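Local coordinates for uncharacterized protein (Pyrococcus abyssi, PDB 5IFF) that acts as a restriction DNA glycosylase, probably removing adenine from its recognition sequence, and here grips nonspecific double-stranded DNA as a tetramer, at residues E112-E117 against I123-Y128; K146-Q149 against Y154-M157. The protein carries 2 engineered substitutions. All coordinates share one frame; numbering follows the deposited sequence.

Contact 1: residues E112-E117 against I123-Y128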
loop_
_atom_site.group_PDB
_atom_site.type_symbol
_atom_site.label_atom_id
_atom_site.label_comp_id
_atom_site.label_asym_id
_atom_site.label_seq_id
_atom_site.Cartn_x
_atom_site.Cartn_y
_atom_site.Cartn_z
ATOM N N GLU A 112 33.519 -4.658 0.655
ATOM C CA GLU A 112 34.956 -4.447 0.708
ATOM C C GLU A 112 35.291 -3.576 1.888
ATOM O O GLU A 112 34.586 -2.609 2.175
ATOM C CB GLU A 112 35.478 -3.796 -0.573
ATOM C CG GLU A 112 35.401 -4.671 -1.827
ATOM C CD GLU A 112 36.228 -4.108 -2.985
ATOM O OE1 GLU A 112 36.820 -3.017 -2.826
ATOM O OE2 GLU A 112 36.286 -4.754 -4.054
ATOM N N SER A 113 36.361 -3.945 2.579
ATOM C CA SER A 113 36.916 -3.127 3.620
ATOM C C SER A 113 37.741 -2.037 2.987
ATOM O O SER A 113 38.328 -2.228 1.929
ATOM C CB SER A 113 37.784 -3.960 4.579
ATOM O OG SER A 113 38.927 -4.494 3.923
ATOM N N THR A 114 37.777 -0.884 3.636
ATOM C CA THR A 114 38.656 0.198 3.235
ATOM C C THR A 114 39.540 0.554 4.414
ATOM O O THR A 114 39.504 -0.100 5.459
ATOM C CB THR A 114 37.875 1.436 2.802
ATOM O OG1 THR A 114 37.498 2.174 3.970
ATOM C CG2 THR A 114 36.611 1.028 2.048
ATOM N N ASN A 115 40.320 1.610 4.268
ATOM C CA ASN A 115 41.119 2.054 5.377
ATOM C C ASN A 115 40.659 3.400 5.901
ATOM O O ASN A 115 41.333 4.012 6.720
ATOM C CB ASN A 115 42.581 2.108 4.974
ATOM C CG ASN A 115 43.299 0.831 5.289
ATOM O OD1 ASN A 115 43.239 0.337 6.414
ATOM N ND2 ASN A 115 43.973 0.274 4.294
ATOM N N GLU A 116 39.510 3.856 5.417
ATOM C CA GLU A 116 38.968 5.126 5.862
ATOM C C GLU A 116 38.192 4.904 7.139
ATOM O O GLU A 116 37.626 3.828 7.361
ATOM C CB GLU A 116 38.059 5.758 4.806
ATOM C CG GLU A 116 38.523 5.582 3.373
ATOM C CD GLU A 116 37.408 5.834 2.369
ATOM O OE1 GLU A 116 37.392 5.163 1.316
ATOM O OE2 GLU A 116 36.542 6.698 2.631
ATOM N N GLU A 117 38.196 5.925 7.987
ATOM C CA GLU A 117 37.315 5.988 9.136
ATOM C C GLU A 117 36.569 7.313 9.043
ATOM O O GLU A 117 37.141 8.312 8.631
ATOM C CB GLU A 117 38.101 5.861 10.455
ATOM C CG GLU A 117 38.858 4.522 10.572
ATOM C CD GLU A 117 39.354 4.202 11.986
ATOM O OE1 GLU A 117 39.529 5.153 12.782
ATOM O OE2 GLU A 117 39.567 2.992 12.286
ATOM N N ILE A 123 34.823 2.427 7.631
ATOM C CA ILE A 123 34.071 2.567 6.396
ATOM C C ILE A 123 34.243 1.291 5.577
ATOM O O ILE A 123 35.376 0.826 5.376
ATOM C CB ILE A 123 34.535 3.830 5.582
ATOM C CG1 ILE A 123 34.162 5.123 6.320
ATOM C CG2 ILE A 123 33.942 3.846 4.171
ATOM C CD1 ILE A 123 32.654 5.258 6.613
ATOM N N TYR A 124 33.123 0.718 5.153
ATOM C CA TYR A 124 33.113 -0.411 4.215
ATOM C C TYR A 124 32.428 0.057 2.942
ATOM O O TYR A 124 31.812 1.119 2.925
ATOM C CB TYR A 124 32.387 -1.635 4.786
ATOM C CG TYR A 124 33.119 -2.249 5.959
ATOM C CD1 TYR A 124 33.980 -3.322 5.781
ATOM C CD2 TYR A 124 32.981 -1.718 7.248
ATOM C CE1 TYR A 124 34.669 -3.870 6.860
ATOM C CE2 TYR A 124 33.661 -2.253 8.325
ATOM C CZ TYR A 124 34.502 -3.330 8.127
ATOM O OH TYR A 124 35.185 -3.877 9.191
ATOM N N GLU A 125 32.553 -0.720 1.871
ATOM C CA GLU A 125 31.839 -0.399 0.644
ATOM C C GLU A 125 31.068 -1.631 0.169
ATOM O O GLU A 125 31.654 -2.700 0.041
ATOM C CB GLU A 125 32.823 0.100 -0.423
ATOM C CG GLU A 125 33.216 1.565 -0.274
ATOM C CD GLU A 125 34.323 2.035 -1.256
ATOM O OE1 GLU A 125 35.074 1.195 -1.803
ATOM O OE2 GLU A 125 34.440 3.262 -1.473
ATOM N N ASP A 126 29.753 -1.503 -0.036
ATOM C CA ASP A 126 28.967 -2.575 -0.655
ATOM C C ASP A 126 28.959 -2.374 -2.177
ATOM O O ASP A 126 28.696 -1.266 -2.651
ATOM C CB ASP A 126 27.541 -2.606 -0.109
ATOM C CG ASP A 126 27.470 -3.209 1.285
ATOM O OD1 ASP A 126 28.328 -4.068 1.594
ATOM O OD2 ASP A 126 26.556 -2.841 2.054
ATOM N N VAL A 127 29.227 -3.441 -2.935
ATOM C CA VAL A 127 29.549 -3.285 -4.351
ATOM C C VAL A 127 28.588 -4.138 -5.190
ATOM O O VAL A 127 28.577 -5.363 -5.055
ATOM C CB VAL A 127 31.026 -3.683 -4.669
ATOM C CG1 VAL A 127 31.411 -3.242 -6.065
ATOM C CG2 VAL A 127 32.005 -3.084 -3.639
ATOM N N TYR A 128 27.767 -3.467 -5.992
ATOM C CA TYR A 128 26.731 -4.099 -6.817
ATOM C C TYR A 128 27.141 -4.130 -8.292
ATOM O O TYR A 128 27.495 -3.092 -8.854
ATOM C CB TYR A 128 25.415 -3.342 -6.713
ATOM C CG TYR A 128 24.723 -3.403 -5.385
ATOM C CD1 TYR A 128 25.229 -2.718 -4.273
ATOM C CD2 TYR A 128 23.540 -4.115 -5.238
ATOM C CE1 TYR A 128 24.583 -2.775 -3.052
ATOM C CE2 TYR A 128 22.887 -4.169 -4.020
ATOM C CZ TYR A 128 23.415 -3.491 -2.934
ATOM O OH TYR A 128 22.758 -3.546 -1.732
#
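Thr114 meets Ile123 through its hydroxyl, and its methyl meets Glu125. The hydroxyl lies between the backbone N and the carbonyl carbon (chi1 82°). From there OG1 donates to Ile123 O at 2.9 Å, from above the carbonyl plane. Thr114 OG1 also accepts from Glu116 N at 3.0 Å, which makes an ST turn. Two bonds thus fix the hydroxyl where the chain turns its corner at Asn115. The Thr114 and Glu125 side chains cross at about a right angle, with Thr114 CG2 4.1 Å from Glu125 CD. Beyond the corner, Glu116 O takes the N-H of Ile123 at 3.1 Å. The Glu116 side chain lies obliquely to that of Ile123, CB near CB.

On one face, Ser113 CA approaches the Tyr124 ring obliquely, 3.7 Å from Tyr124 CD1. Glu112 and Glu125 form an antiparallel hydrogen-bonded pair on the other face. Both of its bonds, Glu112 N to Glu125 O and Glu125 N to Glu112 O, measure 2.8 Å. Glu116 OE1 and Glu125 OE2 are like charges 4.5 Å apart. Their repulsion is probably eased by salt bridges to the second subunit, Glu125 to its Arg110 and Glu116 to its Lys107. Glu112 makes a salt bridge to Arg110 of its own chain.

Strand 110-114 and strand 116-118 both pair with strand 121-134, which forms a hairpin with 116-118. Strand 121-134 also pairs antiparallel with a strand of the second subunit, so the sheet continues across the interface.

Contact 2: residues K146-Q149 against Y154-M157. With nucleotides of chain C.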
loop_
_atom_site.group_PDB
_atom_site.type_symbol
_atom_site.label_atom_id
_atom_site.label_comp_id
_atom_site.label_asym_id
_atom_site.label_seq_id
_atom_site.Cartn_x
_atom_site.Cartn_y
_atom_site.Cartn_z
ATOM N N LYS A 146 18.967 -6.498 -7.176
ATOM C CA LYS A 146 18.301 -6.083 -5.936
ATOM C C LYS A 146 18.240 -7.282 -4.982
ATOM O O LYS A 146 18.126 -8.426 -5.422
ATOM C CB LYS A 146 16.896 -5.539 -6.226
ATOM C CG LYS A 146 16.242 -4.831 -5.038
ATOM C CD LYS A 146 15.567 -3.513 -5.486
ATOM C CE LYS A 146 15.273 -2.587 -4.311
ATOM N NZ LYS A 146 14.782 -1.270 -4.795
ATOM N N HIS A 147 18.357 -7.040 -3.679
ATOM C CA HIS A 147 18.183 -8.141 -2.741
ATOM C C HIS A 147 16.760 -8.631 -2.856
ATOM O O HIS A 147 15.853 -7.833 -3.110
ATOM C CB HIS A 147 18.506 -7.721 -1.311
ATOM C CG HIS A 147 19.957 -7.838 -0.983
ATOM N ND1 HIS A 147 20.749 -6.745 -0.687
ATOM C CD2 HIS A 147 20.771 -8.918 -0.929
ATOM C CE1 HIS A 147 21.982 -7.152 -0.449
ATOM N NE2 HIS A 147 22.023 -8.468 -0.591
ATOM N N LYS A 148 16.565 -9.942 -2.723
ATOM C CA LYS A 148 15.211 -10.463 -2.798
ATOM C C LYS A 148 14.468 -10.040 -1.538
ATOM O O LYS A 148 15.070 -9.911 -0.477
ATOM C CB LYS A 148 15.198 -11.972 -2.957
ATOM C CG LYS A 148 15.756 -12.468 -4.259
ATOM C CD LYS A 148 15.695 -13.976 -4.295
ATOM C CE LYS A 148 14.285 -14.465 -4.567
ATOM N NZ LYS A 148 13.819 -14.141 -5.952
ATOM N N GLN A 149 13.170 -9.803 -1.681
ATOM C CA GLN A 149 12.355 -9.207 -0.635
ATOM C C GLN A 149 12.341 -10.045 0.636
ATOM O O GLN A 149 12.443 -9.506 1.739
ATOM C CB GLN A 149 10.926 -8.998 -1.145
ATOM C CG GLN A 149 10.026 -8.209 -0.204
ATOM C CD GLN A 149 8.667 -7.924 -0.813
ATOM O OE1 GLN A 149 8.456 -8.121 -2.010
ATOM N NE2 GLN A 149 7.735 -7.462 0.013
ATOM N N TYR A 154 19.314 -12.877 -5.017
ATOM C CA TYR A 154 19.303 -11.599 -5.703
ATOM C C TYR A 154 18.242 -11.636 -6.800
ATOM O O TYR A 154 17.944 -12.692 -7.363
ATOM C CB TYR A 154 20.676 -11.279 -6.298
ATOM C CG TYR A 154 21.837 -11.569 -5.376
ATOM C CD1 TYR A 154 22.149 -10.707 -4.326
ATOM C CD2 TYR A 154 22.625 -12.710 -5.549
ATOM C CE1 TYR A 154 23.220 -10.963 -3.474
ATOM C CE2 TYR A 154 23.703 -12.976 -4.693
ATOM C CZ TYR A 154 23.994 -12.095 -3.657
ATOM O OH TYR A 154 25.054 -12.343 -2.803
ATOM N N GLN A 155 17.640 -10.492 -7.074
ATOM C CA GLN A 155 16.705 -10.408 -8.170
ATOM C C GLN A 155 17.390 -9.572 -9.253
ATOM O O GLN A 155 17.928 -8.518 -8.940
ATOM C CB GLN A 155 15.413 -9.758 -7.710
ATOM C CG GLN A 155 14.161 -10.299 -8.322
ATOM C CD GLN A 155 12.943 -9.877 -7.531
ATOM O OE1 GLN A 155 12.747 -8.689 -7.257
ATOM N NE2 GLN A 155 12.130 -10.849 -7.135
ATOM N N SER A 156 17.375 -10.010 -10.506
ATOM C CA SER A 156 17.956 -9.159 -11.547
ATOM C C SER A 156 16.854 -8.370 -12.221
ATOM O O SER A 156 15.773 -8.903 -12.453
ATOM C CB SER A 156 18.732 -9.993 -12.585
ATOM O OG SER A 156 17.908 -11.102 -12.943
ATOM N N MET A 157 17.113 -7.103 -12.574
ATOM C CA MET A 157 16.087 -6.327 -13.276
ATOM C C MET A 157 16.688 -5.738 -14.534
ATOM O O MET A 157 17.816 -5.284 -14.508
ATOM C CB MET A 157 15.534 -5.198 -12.391
ATOM C CG MET A 157 14.767 -5.744 -11.105
ATOM S SD MET A 157 13.471 -4.626 -10.557
ATOM C CE MET A 157 14.448 -3.190 -10.131
ATOM P P DC C 10 9.878 -3.503 1.573
ATOM O OP1 DC C 10 10.987 -4.376 1.141
ATOM O OP2 DC C 10 10.082 -2.174 2.199
ATOM O "O5'" DC C 10 8.893 -3.223 0.348
ATOM C "C5'" DC C 10 8.509 -4.280 -0.503
ATOM C "C4'" DC C 10 7.443 -3.804 -1.443
ATOM O "O4'" DC C 10 6.225 -3.610 -0.722
ATOM C "C3'" DC C 10 7.748 -2.467 -2.123
ATOM O "O3'" DC C 10 8.121 -2.754 -3.458
ATOM C "C2'" DC C 10 6.422 -1.682 -2.046
ATOM C "C1'" DC C 10 5.440 -2.710 -1.464
ATOM N N1 DC C 10 4.432 -2.144 -0.536
ATOM C C2 DC C 10 3.069 -2.221 -0.850
ATOM O O2 DC C 10 2.728 -2.682 -1.950
ATOM N N3 DC C 10 2.161 -1.725 0.040
ATOM C C4 DC C 10 2.572 -1.220 1.208
ATOM N N4 DC C 10 1.653 -0.720 2.032
ATOM C C5 DC C 10 3.958 -1.139 1.547
ATOM C C6 DC C 10 4.841 -1.634 0.671
#
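His147 and Tyr154 turn their rings alongside each other, both with CG anti to the carbonyl carbon (chi1 -86° in His147, -44° in Tyr154). The side chains point the same way although they start on different strands. The imidazole comes to the edge of the phenol ring, with His147 NE2 4.0 Å from Tyr154 CE1. The planes are inclined at 39°, so the pair is oblique. Ile109 touches both residues.

Lys148 is bent at its last two torsions. Its CG lies 3.7 Å from Tyr154 C, and the aliphatic part covers the tyrosine backbone. The chain crosses Gln155 at about a right angle, and Lys148 NZ ends 3.9 Å from Gln155 NE2. Both nitrogens are donors as modelled, so this is a near approach and not a hydrogen bond.

The backbones are joined at the hydrogen-bonded pair of Lys146 and Gln155. Lys146 N gives to Gln155 O at 2.9 Å. In return Gln155 N gives to Lys146 O at 2.7 Å, in a nearly straight bond. Tyr154 CA adds a CA-H...O contact to Lys146 O.

Gln149 follows in the loop, with its chain extended toward the DNA. Its NE2 lies 3.3 Å from C5' of DC10 of chain C, a van der Waals contact with the sugar-phosphate backbone.

The hairpin end is held by two main-chain bonds, with the two rings side by side next to them. Gln149 reaches the DNA backbone and not a base edge, a kind of contact that does not read sequence and is consistent with nonspecific binding.

The two contacts lie in series along the chain, with centres 21 Å apart. Strand 121-134 of contact 1 and strand 140-147 of contact 2 are neighbours in one antiparallel sheet. The two contacts also touch directly: Tyr128 OH packs 3.9 Å from His147 CE1. Contact 1 lies at the subunit interface, with its nearest atom about 12 Å from the DNA. Contact 2 reaches the DNA itself and lies near the adenine-binding site, where this chain holds no adenine. The side chain of Gln155 is about 8 Å from that of Gln59 and about 10 Å from that of Val158, both of that site. The sheet thus runs from the subunit interface to the strand whose following loop carries Gln149 to the DNA.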